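Local coordinates for 2-keto acid:ferredoxin oxidoreductase subunit alpha (Pyrococcus furiosus, PDB 1YD7), which probably forms the alpha chain of a ferredoxin-dependent enzyme that oxidatively decarboxylates 2-oxoglutarate to succinyl-CoA, at residues F13-D26 / V189-P201. Numbering follows the deposited sequence. Where two conformers were deposited one is given.
Sequences FPFPVGEPDFIQGD and VGHMRERVYIPNP
I23 and I198 meet tip to tip, CD1 to CD1 at 3.9 Å, on the inner face of a two-stranded antiparallel ribbon that pairs 19-24 with 193-198 and lies apart from the parallel sheet of the thiamine-diphosphate-binding fold. V196 CG2 meets the same I23 methyl. On the other face F22 turns a ring edge to the partner backbone, CD1 3.4 Å from R195 N; its CG lies anti to the backbone N (chi1 -175°), which lays the ring along 193-195. P20 sits against one face of the R195 guanidinium. Beyond F22 on the same face, Q24 and R193 run in the same direction; in the R193 conformer given, amide and guanidinium planes stack 19° apart, NE2 over the guanidinium centre. Q24 NE2 also donates to H191 O at 2.7 Å, the acceptor lying close to the plane of the Q24 amide. With an alanine here, H191 O would probably lose this donor. Further out, H191 is held through ND1 by A187 O and through NE2 by E51, while E51 N binds D26 OD2. At the far end a G1 bulge closes the ladder: G18 N faces I198 O, modelled too close for that bond to be trusted, and E19 N donates to the same oxygen at 3.2 Å.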
loop_
_atom_site.group_PDB
_atom_site.type_symbol
_atom_site.label_atom_id
_atom_site.label_comp_id
_atom_site.label_asym_id
_atom_site.label_seq_id
_atom_site.Cartn_x
_atom_site.Cartn_y
_atom_site.Cartn_z
ATOM N N PHE A 13 -4.454 0.262 17.479
ATOM C CA PHE A 13 -3.876 -0.491 16.352
ATOM C C PHE A 13 -3.585 -1.967 16.689
ATOM O O PHE A 13 -3.326 -2.314 17.830
ATOM C CB PHE A 13 -2.638 0.220 15.779
ATOM C CG PHE A 13 -2.953 1.544 15.087
ATOM C CD1 PHE A 13 -3.272 1.586 13.740
ATOM C CD2 PHE A 13 -2.932 2.734 15.795
ATOM C CE1 PHE A 13 -3.540 2.804 13.103
ATOM C CE2 PHE A 13 -3.207 3.954 15.178
ATOM C CZ PHE A 13 -3.506 3.995 13.831
ATOM N N PRO A 14 -3.690 -2.849 15.688
ATOM C CA PRO A 14 -3.560 -4.295 15.899
ATOM C C PRO A 14 -2.125 -4.809 15.867
ATOM O O PRO A 14 -1.902 -6.006 15.996
ATOM C CB PRO A 14 -4.353 -4.873 14.723
ATOM C CG PRO A 14 -4.173 -3.860 13.642
ATOM C CD PRO A 14 -3.970 -2.528 14.274
ATOM N N PHE A 15 -1.177 -3.903 15.690
ATOM C CA PHE A 15 0.240 -4.215 15.732
ATOM C C PHE A 15 0.930 -3.195 16.634
ATOM O O PHE A 15 0.388 -2.107 16.855
ATOM C CB PHE A 15 0.867 -4.193 14.341
ATOM C CG PHE A 15 0.449 -3.025 13.498
ATOM C CD1 PHE A 15 1.059 -1.780 13.644
ATOM C CD2 PHE A 15 -0.542 -3.179 12.533
ATOM C CE1 PHE A 15 0.666 -0.706 12.853
ATOM C CE2 PHE A 15 -0.950 -2.100 11.737
ATOM C CZ PHE A 15 -0.344 -0.868 11.893
ATOM N N PRO A 16 2.120 -3.545 17.165
ATOM C CA PRO A 16 2.854 -2.614 18.025
ATOM C C PRO A 16 3.304 -1.342 17.293
ATOM O O PRO A 16 3.811 -1.402 16.158
ATOM C CB PRO A 16 4.071 -3.447 18.495
ATOM C CG PRO A 16 3.696 -4.863 18.268
ATOM C CD PRO A 16 2.819 -4.833 17.045
ATOM N N VAL A 17 3.123 -0.208 17.964
ATOM C CA VAL A 17 3.470 1.097 17.425
ATOM C C VAL A 17 4.204 1.901 18.507
ATOM O O VAL A 17 4.037 1.641 19.687
ATOM C CB VAL A 17 2.206 1.895 16.958
ATOM C CG1 VAL A 17 1.453 1.128 15.894
ATOM C CG2 VAL A 17 1.290 2.231 18.143
ATOM N N GLY A 18 4.975 2.904 18.104
ATOM C CA GLY A 18 5.662 3.735 19.066
ATOM C C GLY A 18 6.857 2.998 19.675
ATOM O O GLY A 18 7.226 3.250 20.829
ATOM N N GLU A 19 7.452 2.091 18.895
ATOM C CA GLU A 19 8.627 1.340 19.329
ATOM C C GLU A 19 9.182 0.516 18.162
ATOM O O GLU A 19 8.510 0.385 17.132
ATOM C CB GLU A 19 8.284 0.442 20.528
ATOM C CG GLU A 19 7.227 -0.599 20.237
ATOM C CD GLU A 19 6.905 -1.446 21.435
ATOM O OE1 GLU A 19 7.847 -2.031 22.040
ATOM O OE2 GLU A 19 5.698 -1.535 21.761
ATOM N N PRO A 20 10.430 0.003 18.294
ATOM C CA PRO A 20 10.998 -0.793 17.226
ATOM C C PRO A 20 10.430 -2.197 17.154
ATOM O O PRO A 20 9.860 -2.709 18.094
ATOM C CB PRO A 20 12.514 -0.834 17.561
ATOM C CG PRO A 20 12.714 0.163 18.673
ATOM C CD PRO A 20 11.400 0.146 19.399
ATOM N N ASP A 21 10.570 -2.789 15.998
ATOM C CA ASP A 21 10.157 -4.137 15.790
ATOM C C ASP A 21 10.943 -4.617 14.601
ATOM O O ASP A 21 11.234 -3.846 13.683
ATOM C CB ASP A 21 8.659 -4.210 15.480
ATOM C CG ASP A 21 8.028 -5.539 15.898
ATOM O OD1 ASP A 21 8.760 -6.529 16.190
ATOM O OD2 ASP A 21 6.786 -5.569 15.981
ATOM N N PHE A 22 11.224 -5.908 14.611
ATOM C CA PHE A 22 12.124 -6.534 13.675
ATOM C C PHE A 22 11.195 -7.215 12.694
ATOM O O PHE A 22 10.605 -8.255 13.009
ATOM C CB PHE A 22 13.024 -7.521 14.459
ATOM C CG PHE A 22 14.107 -8.175 13.647
ATOM C CD1 PHE A 22 14.923 -7.428 12.807
ATOM C CD2 PHE A 22 14.345 -9.551 13.761
ATOM C CE1 PHE A 22 15.938 -8.031 12.059
ATOM C CE2 PHE A 22 15.357 -10.154 13.044
ATOM C CZ PHE A 22 16.167 -9.394 12.193
ATOM N N ILE A 23 11.038 -6.617 11.509
ATOM C CA ILE A 23 9.935 -6.991 10.618
ATOM C C ILE A 23 10.418 -7.069 9.209
ATOM O O ILE A 23 11.483 -6.570 8.908
ATOM C CB ILE A 23 8.744 -6.000 10.698
ATOM C CG1 ILE A 23 9.169 -4.589 10.294
ATOM C CG2 ILE A 23 8.173 -5.962 12.101
ATOM C CD1 ILE A 23 8.042 -3.607 10.294
ATOM N N GLN A 24 9.628 -7.710 8.353
ATOM C CA GLN A 24 9.973 -7.822 6.948
ATOM C C GLN A 24 9.346 -6.678 6.145
ATOM O O GLN A 24 8.505 -5.939 6.668
ATOM C CB GLN A 24 9.534 -9.175 6.404
ATOM C CG GLN A 24 10.377 -10.343 6.959
ATOM C CD GLN A 24 9.919 -11.674 6.451
ATOM O OE1 GLN A 24 8.820 -12.112 6.753
ATOM N NE2 GLN A 24 10.752 -12.318 5.656
ATOM N N GLY A 25 9.802 -6.532 4.898
ATOM C CA GLY A 25 9.439 -5.429 4.044
ATOM C C GLY A 25 7.932 -5.348 3.788
ATOM O O GLY A 25 7.367 -4.255 3.842
ATOM N N ASP A 26 7.293 -6.492 3.528
ATOM C CA ASP A 26 5.849 -6.550 3.313
ATOM C C ASP A 26 5.029 -6.083 4.517
ATOM O O ASP A 26 4.007 -5.389 4.359
ATOM C CB ASP A 26 5.420 -7.958 2.913
ATOM C CG ASP A 26 5.771 -8.276 1.495
ATOM O OD1 ASP A 26 5.891 -7.317 0.701
ATOM O OD2 ASP A 26 5.946 -9.478 1.173
ATOM N N VAL A 189 13.180 -7.298 -1.217
ATOM C CA VAL A 189 12.815 -6.271 -0.238
ATOM C C VAL A 189 11.681 -6.745 0.677
ATOM O O VAL A 189 11.725 -6.524 1.888
ATOM C CB VAL A 189 12.420 -4.959 -0.920
ATOM C CG1 VAL A 189 11.862 -3.980 0.082
ATOM C CG2 VAL A 189 13.632 -4.351 -1.609
ATOM N N GLY A 190 10.676 -7.394 0.105
ATOM C CA GLY A 190 9.548 -7.864 0.873
ATOM C C GLY A 190 9.885 -8.830 1.989
ATOM O O GLY A 190 9.191 -8.857 3.012
ATOM N N HIS A 191 10.951 -9.613 1.795
ATOM C CA HIS A 191 11.340 -10.655 2.752
ATOM C C HIS A 191 12.580 -10.344 3.568
ATOM O O HIS A 191 12.864 -11.072 4.516
ATOM C CB HIS A 191 11.455 -12.009 2.054
ATOM C CG HIS A 191 10.163 -12.455 1.448
ATOM N ND1 HIS A 191 9.742 -12.029 0.205
ATOM C CD2 HIS A 191 9.181 -13.256 1.926
ATOM C CE1 HIS A 191 8.566 -12.565 -0.061
ATOM N NE2 HIS A 191 8.195 -13.302 0.971
HETATM N N MSE A 192 13.272 -9.250 3.250
HETATM C CA MSE A 192 14.318 -8.723 4.123
HETATM C C MSE A 192 13.717 -8.447 5.461
HETATM O O MSE A 192 12.542 -8.094 5.532
HETATM C CB MSE A 192 14.842 -7.385 3.651
HETATM C CG MSE A 192 15.487 -7.396 2.335
HETATM SE SE MSE A 192 16.381 -5.699 2.027
HETATM C CE MSE A 192 16.782 -6.107 0.191
ATOM N N ARG A 193 14.543 -8.528 6.503
ATOM C CA ARG A 193 14.121 -8.295 7.882
ATOM C C ARG A 193 15.014 -7.235 8.449
ATOM O O ARG A 193 16.219 -7.294 8.258
ATOM C CB ARG A 193 14.294 -9.549 8.738
ATOM C CG ARG A 193 13.319 -10.648 8.466
ATOM C CD ARG A 193 13.524 -11.850 9.402
ATOM N NE ARG A 193 12.651 -12.957 9.035
ATOM C CZ ARG A 193 12.847 -13.738 7.979
ATOM N NH1 ARG A 193 13.897 -13.548 7.169
ATOM N NH2 ARG A 193 11.989 -14.718 7.711
ATOM N N GLU A 194 14.446 -6.246 9.131
ATOM C CA GLU A 194 15.243 -5.175 9.699
ATOM C C GLU A 194 14.494 -4.648 10.878
ATOM O O GLU A 194 13.260 -4.711 10.899
ATOM C CB GLU A 194 15.502 -4.073 8.657
ATOM C CG GLU A 194 15.964 -2.748 9.243
ATOM C CD GLU A 194 16.266 -1.632 8.217
ATOM O OE1 GLU A 194 16.070 -1.791 6.968
ATOM O OE2 GLU A 194 16.722 -0.569 8.711
ATOM N N ARG A 195 15.227 -4.141 11.872
ATOM C CA ARG A 195 14.615 -3.564 13.063
ATOM C C ARG A 195 14.345 -2.092 12.778
ATOM O O ARG A 195 15.273 -1.326 12.534
ATOM C CB ARG A 195 15.531 -3.710 14.273
ATOM C CG ARG A 195 14.928 -3.301 15.619
ATOM C CD ARG A 195 15.915 -3.664 16.770
ATOM N NE ARG A 195 15.323 -3.398 18.080
ATOM C CZ ARG A 195 15.740 -2.479 18.939
ATOM N NH1 ARG A 195 16.825 -1.757 18.699
ATOM N NH2 ARG A 195 15.081 -2.299 20.075
ATOM N N VAL A 196 13.072 -1.714 12.764
ATOM C CA VAL A 196 12.694 -0.343 12.476
ATOM C C VAL A 196 11.750 0.182 13.539
ATOM O O VAL A 196 10.872 -0.529 14.039
ATOM C CB VAL A 196 12.061 -0.161 11.051
ATOM C CG1 VAL A 196 12.973 -0.727 9.979
ATOM C CG2 VAL A 196 10.734 -0.802 10.967
ATOM N N TYR A 197 11.981 1.439 13.885
ATOM C CA TYR A 197 11.090 2.193 14.727
ATOM C C TYR A 197 9.754 2.467 13.989
ATOM O O TYR A 197 9.719 3.075 12.917
ATOM C CB TYR A 197 11.765 3.505 15.173
ATOM C CG TYR A 197 10.854 4.302 16.057
ATOM C CD1 TYR A 197 10.585 3.887 17.349
ATOM C CD2 TYR A 197 10.202 5.434 15.580
ATOM C CE1 TYR A 197 9.700 4.586 18.156
ATOM C CE2 TYR A 197 9.328 6.157 16.404
ATOM C CZ TYR A 197 9.073 5.726 17.677
ATOM O OH TYR A 197 8.181 6.416 18.503
ATOM N N ILE A 198 8.674 1.974 14.582
ATOM C CA ILE A 198 7.322 2.134 14.073
ATOM C C ILE A 198 6.711 3.266 14.873
ATOM O O ILE A 198 6.411 3.074 16.042
ATOM C CB ILE A 198 6.449 0.884 14.308
ATOM C CG1 ILE A 198 7.082 -0.371 13.679
ATOM C CG2 ILE A 198 5.012 1.139 13.762
ATOM C CD1 ILE A 198 7.260 -0.326 12.163
ATOM N N PRO A 199 6.528 4.447 14.253
ATOM C CA PRO A 199 6.132 5.612 15.033
ATOM C C PRO A 199 4.705 5.553 15.565
ATOM O O PRO A 199 3.886 4.804 15.065
ATOM C CB PRO A 199 6.283 6.773 14.035
ATOM C CG PRO A 199 7.055 6.213 12.861
ATOM C CD PRO A 199 6.676 4.777 12.821
ATOM N N ASN A 200 4.434 6.319 16.610
ATOM C CA ASN A 200 3.066 6.611 17.011
ATOM C C ASN A 200 2.383 7.454 15.931
ATOM O O ASN A 200 3.044 8.231 15.245
ATOM C CB ASN A 200 3.037 7.383 18.334
ATOM C CG ASN A 200 3.445 6.532 19.501
ATOM O OD1 ASN A 200 2.771 5.556 19.824
ATOM N ND2 ASN A 200 4.558 6.887 20.146
ATOM N N PRO A 201 1.060 7.308 15.784
ATOM C CA PRO A 201 0.287 8.131 14.859
ATOM C C PRO A 201 0.658 9.610 14.942
ATOM O O PRO A 201 0.971 10.232 13.924
ATOM C CB PRO A 201 -1.157 7.910 15.333
ATOM C CG PRO A 201 -1.159 6.538 15.865
ATOM C CD PRO A 201 0.204 6.338 16.499
#